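Local atomic coordinates of hypothetical protein (Deinococcus radiodurans, PDB entry 1U5K), a protein that is probably involved in DNA repair and in recombination by the RecF pathway, and carries a zinc ion bound by four cysteines. Residues A92-E97 against H230-L235; D100-E105 against G142-I147; Q126-W131 against A209-L214; M136-L141 against R216-F221. One frame throughout, in Å; residues are numbered along the deposited sequence.

Interaction 1. Residues A92-E97 against H230-L235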
# COMPACT_ATOMS: atom_id res chain seq x y z
N ALA A 92 -3.15 15.87 -2.70
CA ALA A 92 -4.37 15.72 -1.91
C ALA A 92 -4.46 14.29 -1.39
O ALA A 92 -4.78 14.05 -0.22
CB ALA A 92 -5.64 16.08 -2.71
N HIS A 93 -4.19 13.33 -2.26
CA HIS A 93 -4.27 11.91 -1.95
C HIS A 93 -3.24 11.50 -0.89
O HIS A 93 -3.56 10.77 0.04
CB HIS A 93 -4.08 11.17 -3.25
CG HIS A 93 -4.44 9.72 -3.25
ND1 HIS A 93 -5.38 9.18 -2.40
CD2 HIS A 93 -4.03 8.71 -4.05
CE1 HIS A 93 -5.52 7.89 -2.67
NE2 HIS A 93 -4.68 7.58 -3.64
N LEU A 94 -2.02 12.00 -1.02
CA LEU A 94 -1.01 11.84 0.01
C LEU A 94 -1.48 12.38 1.36
O LEU A 94 -1.36 11.68 2.36
CB LEU A 94 0.32 12.45 -0.43
CG LEU A 94 1.46 12.53 0.57
CD1 LEU A 94 1.80 11.17 1.13
CD2 LEU A 94 2.66 13.13 -0.13
N MET A 95 -1.99 13.60 1.42
CA MET A 95 -2.41 14.18 2.70
C MET A 95 -3.49 13.29 3.31
O MET A 95 -3.46 13.08 4.52
CB MET A 95 -2.96 15.59 2.56
CG MET A 95 -1.88 16.55 2.07
SD MET A 95 -0.50 16.75 3.19
CE MET A 95 0.55 15.47 2.72
N ALA A 96 -4.42 12.80 2.48
CA ALA A 96 -5.52 11.99 2.97
C ALA A 96 -5.05 10.71 3.64
O ALA A 96 -5.42 10.43 4.79
CB ALA A 96 -6.51 11.71 1.87
N GLU A 97 -4.21 9.95 2.95
CA GLU A 97 -3.73 8.66 3.46
C GLU A 97 -2.73 8.88 4.60
O GLU A 97 -2.71 8.15 5.59
CB GLU A 97 -3.17 7.80 2.32
CG GLU A 97 -4.22 7.31 1.33
CD GLU A 97 -5.14 6.24 1.90
OE1 GLU A 97 -4.90 5.70 3.01
OE2 GLU A 97 -6.12 5.89 1.21
N HIS A 230 1.53 1.88 6.92
CA HIS A 230 2.07 3.09 6.30
C HIS A 230 2.16 2.95 4.77
O HIS A 230 3.15 3.26 4.11
CB HIS A 230 3.38 3.48 6.99
CG HIS A 230 3.18 3.84 8.43
ND1 HIS A 230 2.42 4.91 8.83
CD2 HIS A 230 3.53 3.19 9.57
CE1 HIS A 230 2.32 4.92 10.14
NE2 HIS A 230 3.00 3.89 10.61
N SER A 231 1.03 2.50 4.22
CA SER A 231 0.79 2.48 2.78
C SER A 231 0.78 3.86 2.12
O SER A 231 0.89 4.03 0.90
CB SER A 231 -0.49 1.70 2.50
OG SER A 231 -1.64 2.27 3.11
N TRP A 232 0.58 4.90 2.91
CA TRP A 232 0.66 6.26 2.40
C TRP A 232 2.00 6.57 1.78
O TRP A 232 2.12 7.49 0.97
CB TRP A 232 0.36 7.25 3.52
CG TRP A 232 1.35 7.26 4.63
CD1 TRP A 232 1.27 6.55 5.78
CD2 TRP A 232 2.55 8.04 4.70
NE1 TRP A 232 2.38 6.79 6.55
CE2 TRP A 232 3.17 7.72 5.92
CE3 TRP A 232 3.17 8.97 3.87
CZ2 TRP A 232 4.37 8.31 6.34
CZ3 TRP A 232 4.37 9.56 4.28
CH2 TRP A 232 4.97 9.21 5.49
N ARG A 233 3.03 5.80 2.12
CA ARG A 233 4.34 5.97 1.50
C ARG A 233 4.40 5.65 0.00
O ARG A 233 5.28 6.16 -0.67
CB ARG A 233 5.39 5.15 2.23
CG ARG A 233 5.66 5.69 3.61
CD ARG A 233 5.68 4.63 4.64
NE ARG A 233 6.84 3.79 4.54
CZ ARG A 233 6.86 2.46 4.64
NH1 ARG A 233 5.77 1.70 4.77
NH2 ARG A 233 8.03 1.85 4.57
N GLN A 234 3.42 4.93 -0.52
CA GLN A 234 3.21 4.78 -1.95
C GLN A 234 3.03 6.12 -2.68
O GLN A 234 3.30 6.26 -3.88
CB GLN A 234 1.97 3.92 -2.16
CG GLN A 234 2.11 2.48 -1.71
CD GLN A 234 3.30 1.83 -2.40
OE1 GLN A 234 3.33 1.69 -3.63
NE2 GLN A 234 4.31 1.51 -1.62
N LEU A 235 2.56 7.13 -1.96
CA LEU A 235 2.29 8.42 -2.56
C LEU A 235 3.35 9.50 -2.37
O LEU A 235 3.19 10.62 -2.87
CB LEU A 235 0.93 8.93 -2.07
CG LEU A 235 -0.21 7.95 -2.30
CD1 LEU A 235 -1.48 8.46 -1.66
CD2 LEU A 235 -0.41 7.57 -3.77

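Interaction 2. Residues D100-E105 against G142-I147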
# COMPACT_ATOMS: atom_id res chain seq x y z
N ASP A 100 -4.73 9.78 7.81
CA ASP A 100 -5.44 8.61 8.32
C ASP A 100 -4.48 7.67 9.04
O ASP A 100 -4.87 7.03 10.00
CB ASP A 100 -6.10 7.82 7.19
CG ASP A 100 -7.11 6.80 7.71
OD1 ASP A 100 -7.87 7.05 8.66
OD2 ASP A 100 -7.16 5.67 7.22
N ALA A 101 -3.25 7.61 8.54
CA ALA A 101 -2.24 6.74 9.09
C ALA A 101 -1.65 7.32 10.36
O ALA A 101 -1.27 6.57 11.26
CB ALA A 101 -1.17 6.53 8.06
N LEU A 102 -1.60 8.65 10.43
CA LEU A 102 -0.86 9.30 11.50
C LEU A 102 -1.67 9.33 12.80
O LEU A 102 -1.11 9.15 13.88
CB LEU A 102 -0.41 10.71 11.08
CG LEU A 102 0.17 11.59 12.18
CD1 LEU A 102 1.53 11.04 12.56
CD2 LEU A 102 0.32 13.04 11.73
N PHE A 103 -2.96 9.56 12.69
CA PHE A 103 -3.87 9.69 13.81
C PHE A 103 -4.60 8.37 14.05
O PHE A 103 -5.35 7.91 13.20
CB PHE A 103 -4.89 10.78 13.49
CG PHE A 103 -4.31 12.16 13.45
CD1 PHE A 103 -3.80 12.67 12.26
CD2 PHE A 103 -4.24 12.94 14.59
CE1 PHE A 103 -3.24 13.94 12.24
CE2 PHE A 103 -3.68 14.21 14.57
CZ PHE A 103 -3.17 14.71 13.40
N GLN A 104 -4.38 7.77 15.21
CA GLN A 104 -5.14 6.59 15.64
C GLN A 104 -6.53 7.01 16.12
O GLN A 104 -6.79 8.20 16.32
CB GLN A 104 -4.43 5.89 16.80
CG GLN A 104 -2.98 5.57 16.51
CD GLN A 104 -2.83 4.92 15.14
OE1 GLN A 104 -2.34 5.55 14.19
NE2 GLN A 104 -3.26 3.68 15.03
N GLU A 105 -7.40 6.02 16.27
CA GLU A 105 -8.79 6.26 16.66
C GLU A 105 -8.80 7.06 17.96
O GLU A 105 -8.01 6.75 18.85
CB GLU A 105 -9.55 4.95 16.81
N GLY A 142 2.65 17.69 15.15
CA GLY A 142 2.40 18.37 16.41
C GLY A 142 1.04 18.13 17.02
O GLY A 142 0.85 18.44 18.20
N LEU A 143 0.08 17.61 16.26
CA LEU A 143 -1.25 17.41 16.80
C LEU A 143 -1.56 15.95 17.11
O LEU A 143 -2.61 15.61 17.63
CB LEU A 143 -2.29 17.93 15.82
CG LEU A 143 -2.17 19.41 15.45
CD1 LEU A 143 -3.14 19.74 14.33
CD2 LEU A 143 -2.42 20.28 16.66
N ALA A 144 -0.61 15.07 16.80
CA ALA A 144 -0.85 13.65 16.83
C ALA A 144 -0.13 13.08 18.04
O ALA A 144 0.44 13.83 18.83
CB ALA A 144 -0.39 13.05 15.50
N GLY A 145 -0.13 11.75 18.14
CA GLY A 145 0.43 10.98 19.24
C GLY A 145 1.94 10.76 19.30
O GLY A 145 2.48 10.42 20.36
N VAL A 146 2.61 10.86 18.16
CA VAL A 146 4.07 10.93 18.10
C VAL A 146 4.65 12.09 18.91
O VAL A 146 3.94 13.07 19.20
CB VAL A 146 4.53 11.08 16.65
CG1 VAL A 146 3.96 9.96 15.80
CG2 VAL A 146 4.12 12.43 16.08
N ILE A 147 5.94 11.95 19.23
CA ILE A 147 6.73 12.93 19.97
C ILE A 147 7.97 13.38 19.19
O ILE A 147 9.02 12.73 19.18
CB ILE A 147 7.16 12.41 21.36
CG1 ILE A 147 5.94 11.97 22.17
CG2 ILE A 147 8.03 13.45 22.08
CD1 ILE A 147 5.56 12.94 23.28
O HOH W 1 -0.35 8.79 16.51

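Interaction 3. Residues Q126-W131 against A209-L214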
# COMPACT_ATOMS: atom_id res chain seq x y z
N GLN A 126 -2.25 26.62 -4.38
CA GLN A 126 -0.90 27.18 -4.33
C GLN A 126 0.01 26.71 -5.47
O GLN A 126 -0.20 25.64 -6.05
CB GLN A 126 -0.23 26.93 -2.97
CG GLN A 126 -0.90 27.52 -1.74
CD GLN A 126 -0.93 29.05 -1.64
OE1 GLN A 126 -1.01 29.58 -0.53
NE2 GLN A 126 -0.88 29.74 -2.76
N PRO A 127 0.96 27.55 -5.89
CA PRO A 127 1.88 27.19 -6.97
C PRO A 127 2.74 25.94 -6.75
O PRO A 127 3.06 25.30 -7.75
CB PRO A 127 2.78 28.43 -7.13
CG PRO A 127 2.25 29.52 -6.26
CD PRO A 127 1.07 28.97 -5.53
N ASP A 128 3.07 25.58 -5.52
CA ASP A 128 3.99 24.50 -5.19
C ASP A 128 3.29 23.53 -4.22
O ASP A 128 3.46 23.59 -3.00
CB ASP A 128 5.23 25.15 -4.57
CG ASP A 128 6.38 24.19 -4.40
OD1 ASP A 128 6.21 22.95 -4.53
OD2 ASP A 128 7.51 24.63 -4.12
N PRO A 129 2.43 22.67 -4.76
CA PRO A 129 1.69 21.75 -3.89
C PRO A 129 2.57 20.75 -3.16
O PRO A 129 2.19 20.44 -2.03
CB PRO A 129 0.65 21.12 -4.81
CG PRO A 129 1.24 21.25 -6.13
CD PRO A 129 2.00 22.56 -6.16
N GLU A 130 3.72 20.35 -3.69
CA GLU A 130 4.63 19.49 -2.94
C GLU A 130 5.01 20.18 -1.64
O GLU A 130 5.04 19.55 -0.58
CB GLU A 130 5.90 19.11 -3.71
CG GLU A 130 6.75 18.15 -2.89
CD GLU A 130 8.13 17.88 -3.45
OE1 GLU A 130 8.55 18.70 -4.29
OE2 GLU A 130 8.79 16.87 -3.11
N TRP A 131 5.30 21.48 -1.71
CA TRP A 131 5.75 22.23 -0.55
C TRP A 131 4.62 22.37 0.47
O TRP A 131 4.84 22.29 1.68
CB TRP A 131 6.35 23.60 -0.89
CG TRP A 131 6.95 24.26 0.30
CD1 TRP A 131 6.56 25.43 0.86
CD2 TRP A 131 8.02 23.76 1.12
NE1 TRP A 131 7.31 25.69 1.98
CE2 TRP A 131 8.23 24.69 2.15
CE3 TRP A 131 8.84 22.63 1.07
CZ2 TRP A 131 9.20 24.52 3.15
CZ3 TRP A 131 9.76 22.43 2.06
CH2 TRP A 131 9.96 23.39 3.07
N ALA A 209 15.92 20.09 -4.66
CA ALA A 209 17.01 19.15 -4.49
C ALA A 209 17.06 18.64 -3.05
O ALA A 209 17.45 17.50 -2.85
CB ALA A 209 18.35 19.79 -4.86
N ASP A 210 16.70 19.46 -2.07
CA ASP A 210 16.75 19.07 -0.67
C ASP A 210 15.50 18.39 -0.11
O ASP A 210 15.48 17.93 1.03
CB ASP A 210 17.07 20.29 0.20
CG ASP A 210 18.47 20.83 -0.04
OD1 ASP A 210 19.42 20.05 -0.24
OD2 ASP A 210 18.69 22.05 -0.09
N ARG A 211 14.48 18.25 -0.94
CA ARG A 211 13.21 17.72 -0.45
C ARG A 211 13.19 16.21 -0.20
O ARG A 211 12.56 15.81 0.77
CB ARG A 211 12.07 18.16 -1.35
CG ARG A 211 11.77 19.64 -1.25
CD ARG A 211 10.66 20.05 -2.17
NE ARG A 211 10.60 21.50 -2.26
CZ ARG A 211 9.68 22.22 -2.88
NH1 ARG A 211 8.69 21.62 -3.52
NH2 ARG A 211 9.74 23.54 -2.82
N PRO A 212 13.82 15.39 -1.03
CA PRO A 212 13.86 13.95 -0.75
C PRO A 212 14.33 13.66 0.68
O PRO A 212 13.76 12.78 1.32
CB PRO A 212 14.78 13.39 -1.84
CG PRO A 212 14.53 14.34 -2.99
CD PRO A 212 14.47 15.69 -2.32
N ALA A 213 15.31 14.40 1.19
CA ALA A 213 15.76 14.27 2.58
C ALA A 213 14.63 14.49 3.59
O ALA A 213 14.50 13.73 4.56
CB ALA A 213 16.89 15.23 2.85
N LEU A 214 13.83 15.52 3.35
CA LEU A 214 12.65 15.82 4.16
C LEU A 214 11.57 14.74 4.12
O LEU A 214 11.03 14.39 5.17
CB LEU A 214 12.07 17.17 3.78
CG LEU A 214 13.00 18.37 3.99
CD1 LEU A 214 12.32 19.65 3.55
CD2 LEU A 214 13.34 18.45 5.47

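Interaction 4. Residues M136-L141 against R216-F221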
# COMPACT_ATOMS: atom_id res chain seq x y z
N MET A 136 2.53 20.80 5.69
CA MET A 136 1.31 20.42 6.38
C MET A 136 1.49 19.06 7.05
O MET A 136 1.06 18.85 8.18
CB MET A 136 0.15 20.39 5.38
CG MET A 136 -0.17 21.79 4.84
SD MET A 136 -0.67 22.93 6.11
CE MET A 136 -2.25 22.51 6.28
N SER A 137 2.18 18.15 6.37
CA SER A 137 2.45 16.86 6.97
C SER A 137 3.32 16.97 8.24
O SER A 137 2.99 16.40 9.30
CB SER A 137 2.86 15.88 5.85
OG SER A 137 4.23 16.09 5.56
N TYR A 138 4.35 17.81 8.23
CA TYR A 138 5.16 18.05 9.42
C TYR A 138 4.38 18.77 10.52
O TYR A 138 4.44 18.40 11.70
CB TYR A 138 6.46 18.79 9.09
CG TYR A 138 7.62 17.94 8.68
CD1 TYR A 138 7.74 17.46 7.39
CD2 TYR A 138 8.62 17.57 9.60
CE1 TYR A 138 8.80 16.66 7.03
CE2 TYR A 138 9.71 16.80 9.23
CZ TYR A 138 9.79 16.34 7.94
OH TYR A 138 10.84 15.57 7.49
N LYS A 139 3.57 19.74 10.12
CA LYS A 139 2.71 20.42 11.07
C LYS A 139 1.74 19.49 11.78
O LYS A 139 1.53 19.63 12.98
CB LYS A 139 1.94 21.57 10.43
CG LYS A 139 1.35 22.53 11.45
CD LYS A 139 2.32 23.61 11.93
CE LYS A 139 1.65 24.48 12.99
NZ LYS A 139 2.61 25.21 13.84
N LEU A 140 1.17 18.54 11.06
CA LEU A 140 0.25 17.59 11.67
C LEU A 140 0.95 16.72 12.72
O LEU A 140 0.29 16.22 13.62
CB LEU A 140 -0.43 16.70 10.64
CG LEU A 140 -1.49 17.35 9.75
CD1 LEU A 140 -1.71 16.66 8.40
CD2 LEU A 140 -2.79 17.53 10.50
N LEU A 141 2.25 16.48 12.62
CA LEU A 141 2.96 15.78 13.68
C LEU A 141 2.76 16.37 15.07
O LEU A 141 2.71 15.63 16.06
CB LEU A 141 4.46 15.70 13.39
CG LEU A 141 4.94 15.12 12.06
CD1 LEU A 141 6.45 15.24 11.90
CD2 LEU A 141 4.54 13.67 12.02
N ARG A 216 12.12 11.62 3.40
CA ARG A 216 12.69 10.41 3.97
C ARG A 216 12.63 10.43 5.49
O ARG A 216 12.27 9.44 6.12
CB ARG A 216 14.11 10.15 3.47
CG ARG A 216 14.14 9.50 2.09
CD ARG A 216 15.45 8.81 1.73
NE ARG A 216 16.55 9.77 1.87
CZ ARG A 216 16.95 10.60 0.91
NH1 ARG A 216 16.38 10.58 -0.28
NH2 ARG A 216 17.94 11.44 1.16
N ALA A 217 12.95 11.58 6.08
CA ALA A 217 12.97 11.72 7.52
C ALA A 217 11.56 11.54 8.07
O ALA A 217 11.36 10.83 9.06
CB ALA A 217 13.54 13.05 7.88
N LEU A 218 10.60 12.15 7.38
CA LEU A 218 9.19 12.04 7.73
C LEU A 218 8.74 10.57 7.74
O LEU A 218 8.11 10.15 8.71
CB LEU A 218 8.33 12.90 6.81
CG LEU A 218 6.82 12.83 7.04
CD1 LEU A 218 6.51 13.47 8.35
CD2 LEU A 218 6.04 13.43 5.87
N GLU A 219 9.09 9.82 6.70
CA GLU A 219 8.72 8.42 6.54
C GLU A 219 9.29 7.54 7.65
O GLU A 219 8.57 6.73 8.22
CB GLU A 219 9.19 7.88 5.19
CG GLU A 219 8.40 8.39 4.00
CD GLU A 219 8.88 7.80 2.68
OE1 GLU A 219 8.28 6.82 2.22
OE2 GLU A 219 9.88 8.26 2.10
N LYS A 220 10.58 7.71 7.95
CA LYS A 220 11.25 6.95 8.98
C LYS A 220 10.64 7.25 10.35
O LYS A 220 10.29 6.35 11.11
CB LYS A 220 12.75 7.29 9.00
CG LYS A 220 13.60 6.47 9.96
CD LYS A 220 13.37 4.97 9.87
CE LYS A 220 13.90 4.26 8.64
NZ LYS A 220 13.84 2.79 8.92
N PHE A 221 10.54 8.54 10.67
CA PHE A 221 9.98 8.96 11.94
C PHE A 221 8.57 8.41 12.16
O PHE A 221 8.31 7.83 13.21
CB PHE A 221 9.97 10.49 12.03
CG PHE A 221 9.43 11.03 13.32
CD1 PHE A 221 10.14 10.93 14.49
CD2 PHE A 221 8.18 11.61 13.37
CE1 PHE A 221 9.65 11.45 15.68
CE2 PHE A 221 7.68 12.11 14.56
CZ PHE A 221 8.42 12.03 15.71

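Interaction 1. Residues A92-E97 against H230-L235
His-93 meets Leu-235 with the flat of its imidazole. Methyl CD1 of the leucine stands over one face of the ring, 3.7 Å from the His-93 ring centroid and displaced toward its rim, a CH-pi contact in which the two side chains cross at about a right angle. With CG opposite the backbone N (chi1 -166°), the ring lies beside its own carbonyl carbon and turns a face to Leu-235 CD1. Cut back to an alanine, this position would probably lose the surface under Leu-235 CD1 and leave a gap between helix and turn. The next residue, Leu-94, uses two parts of its side chain: CB lies 3.9 Å from Leu-235 CB, while CD1 comes to the edge of the Trp-232 indole, 3.8 Å from Trp-232 CE3. A branched aliphatic chain suits a place where it must fill the angle between a leucine and an indole.

Both partners belong to a short 3-10 turn that follows helix 211-225 and lies against helix 86-102 in the helical part of RecO, well away from the zinc. The indole is held from its own side of the contact: Trp-232 NE1 donates to His-230 ND1 at 3.0 Å, nearly in the indole plane, and Arg-233 CG covers one face.

Glu-97 offers its aliphatic root, CB being 3.8 Å from Trp-232 CB. Beyond CG the chain bends (chi2 -71°), and carboxylate oxygen OE1 forms a salt bridge with Arg-14. The second subunit also reaches this place, where Leu-235 packs on its Ala-84.

Interaction 2. Residues D100-E105 against G142-I147
Ala-144 puts its methyl between Leu-102 and Phe-103, and most of the contact is apolar packing round that one carbon. Ala-144 CB lies 3.7 Å from Leu-102 CG, with both leucine methyls also close by. Leu-102 then extends to Val-146, its CD1 reaching 4.2 Å from Val-146 CG1, the two side chains crossing at about a right angle. Alanine suits its position because a single methyl fits into the angle between a branched chain and a ring.

The aromatic contacts fall on two sides of Phe-103. Over one face stands Ala-144 CB, 4.0 Å from the ring centroid and 25° off the normal, a CH-pi contact displaced toward the CE2 rim. At the edge, near the ring plane, Phe-103 CE2 approaches Leu-143 O at 3.5 Å, and Phe-103 CZ touches Leu-143 CB. Phe-103 is the first residue past the helix, and with CG opposite its carbonyl carbon (chi1 -69°) its ring turns toward the loop. A serine in its place would probably leave the Ala-144 methyl uncovered on that side and open a gap beside Leu-143.

The polar link is a water: it donates to Leu-102 O at 2.8 Å and accepts a weak bond from Gly-145 N.

These segments join the C-terminal end of helix 86-102 to the loop following helix 129-141, whose Leu-140 touches both Leu-102 and Phe-103. With direct contacts almost all apolar, apart from a carbonyl at the ring edge, and the polar bridge running through water, shape and burial of hydrophobic surface probably hold the loop more than directional bonds do.

Interaction 3. Residues Q126-W131 against A209-L214
Arg-211 reaches out from the start of helix 211-225 and grips Asp-128 end-on, one nitrogen to each oxygen. Arg-211 NH2 donates to Asp-128 OD2 at 2.8 Å, while Arg-211 NH1 meets the syn lone pair of Asp-128 OD1 at 3.0 Å; carboxylate and guanidinium planes lie only 22° apart. Arg-211 NH1 has a second acceptor, Glu-130 OE1 at 3.0 Å, but approaches that oxygen from above its carboxylate plane. The arginine chain, extended from CG to NE, spans the distance, and its NE is taken by Val-206 O.

Asp-128 is also the N-cap of helix 129-141, its OD1 accepting a weak bond from Trp-131 N. The network of Asp-128, Glu-130 and Arg-211 thus joins the beginnings of two helices of the helical domain. The guanidinium, with the helix start at Asp-128, would be expected to favour the ionised form of both carboxylates.

Glu-130 gives its other oxygen, OE2, to Trp-215 NE1, and Trp-131 NE1 donates to Ser-201 O. Trp-131 covers one face of the guanidinium with CB and CE3, the latter 3.9 Å from Arg-211 NE, while at the indole edge Trp-131 CZ3 touches Leu-214 CD1 at 4.1 Å.

Interaction 4. Residues M136-L141 against R216-F221
The side chains of Tyr-138 and Leu-218 pass alongside each other, each pointing to the other's helix. Leu-218 CD1 sits over one face of the phenol, 4.3 Å from the Tyr-138 centroid, in a CH-pi contact. Nearer the backbone, Leu-218 CB lies 3.8 Å from Tyr-138 CE1. The phenol thereby passes beside the leucine and brings its hydroxyl to the partner helix, where Tyr-138 OH is hydrogen-bonded to Leu-214 O and lies 3.7 Å from the Ala-217 methyl. Tyrosine suits this place, since its flat ring crosses an apolar gap and its hydroxyl meets a backbone carbonyl at the far end.

The two helices run in roughly the same direction, their short segments crossing at 34° with axes 11.3 Å apart at closest approach. Across that distance the space is filled by Tyr-138, Leu-141, Leu-218 and Phe-221 of the two segments, in the helical part of RecO.

Leu-218 divides its two methyls between different neighbours. The extended first torsion (chi1 178°) carries Leu-218 CG across, and chi2 of 69° sends Leu-218 CD2 to Ser-137 OG at 3.2 Å and Leu-218 CD1 to Leu-141 CD1 at 4.0 Å, those two leucines crossing at a slant. Serine is small enough for the methyl to come this close, though the approach is tight, and its hydroxyl is hydrogen-bonded to Leu-134 O in its own helix. Further along, Leu-141 CD1 approaches Phe-221 CD2 at 4.3 Å, and the phenylalanine ring also packs against Val-146.

Interactions 3 and 4 lie along the same pair of helices, 129-141 and 211-225, with centres 13 Å apart, and are joined where Tyr-138 OH of interaction 4 meets Leu-214 O of interaction 3 at 2.6 Å. Interactions 1 and 2 share helix 86-102; Trp-232 CD1 touches Ala-101 CB at 3.3 Å. Interaction 4 borders both: Trp-232 CH2 packs on Glu-219 CG, and Val-146 CG2 on Leu-141 O. Interaction 3 touches neither interaction 1 (nearest atoms about 7 Å apart) nor interaction 2 (about 12 Å). All four belong to the helical part of the chain, away from the zinc held by Cys-153, Cys-156, Cys-173 and Cys-176.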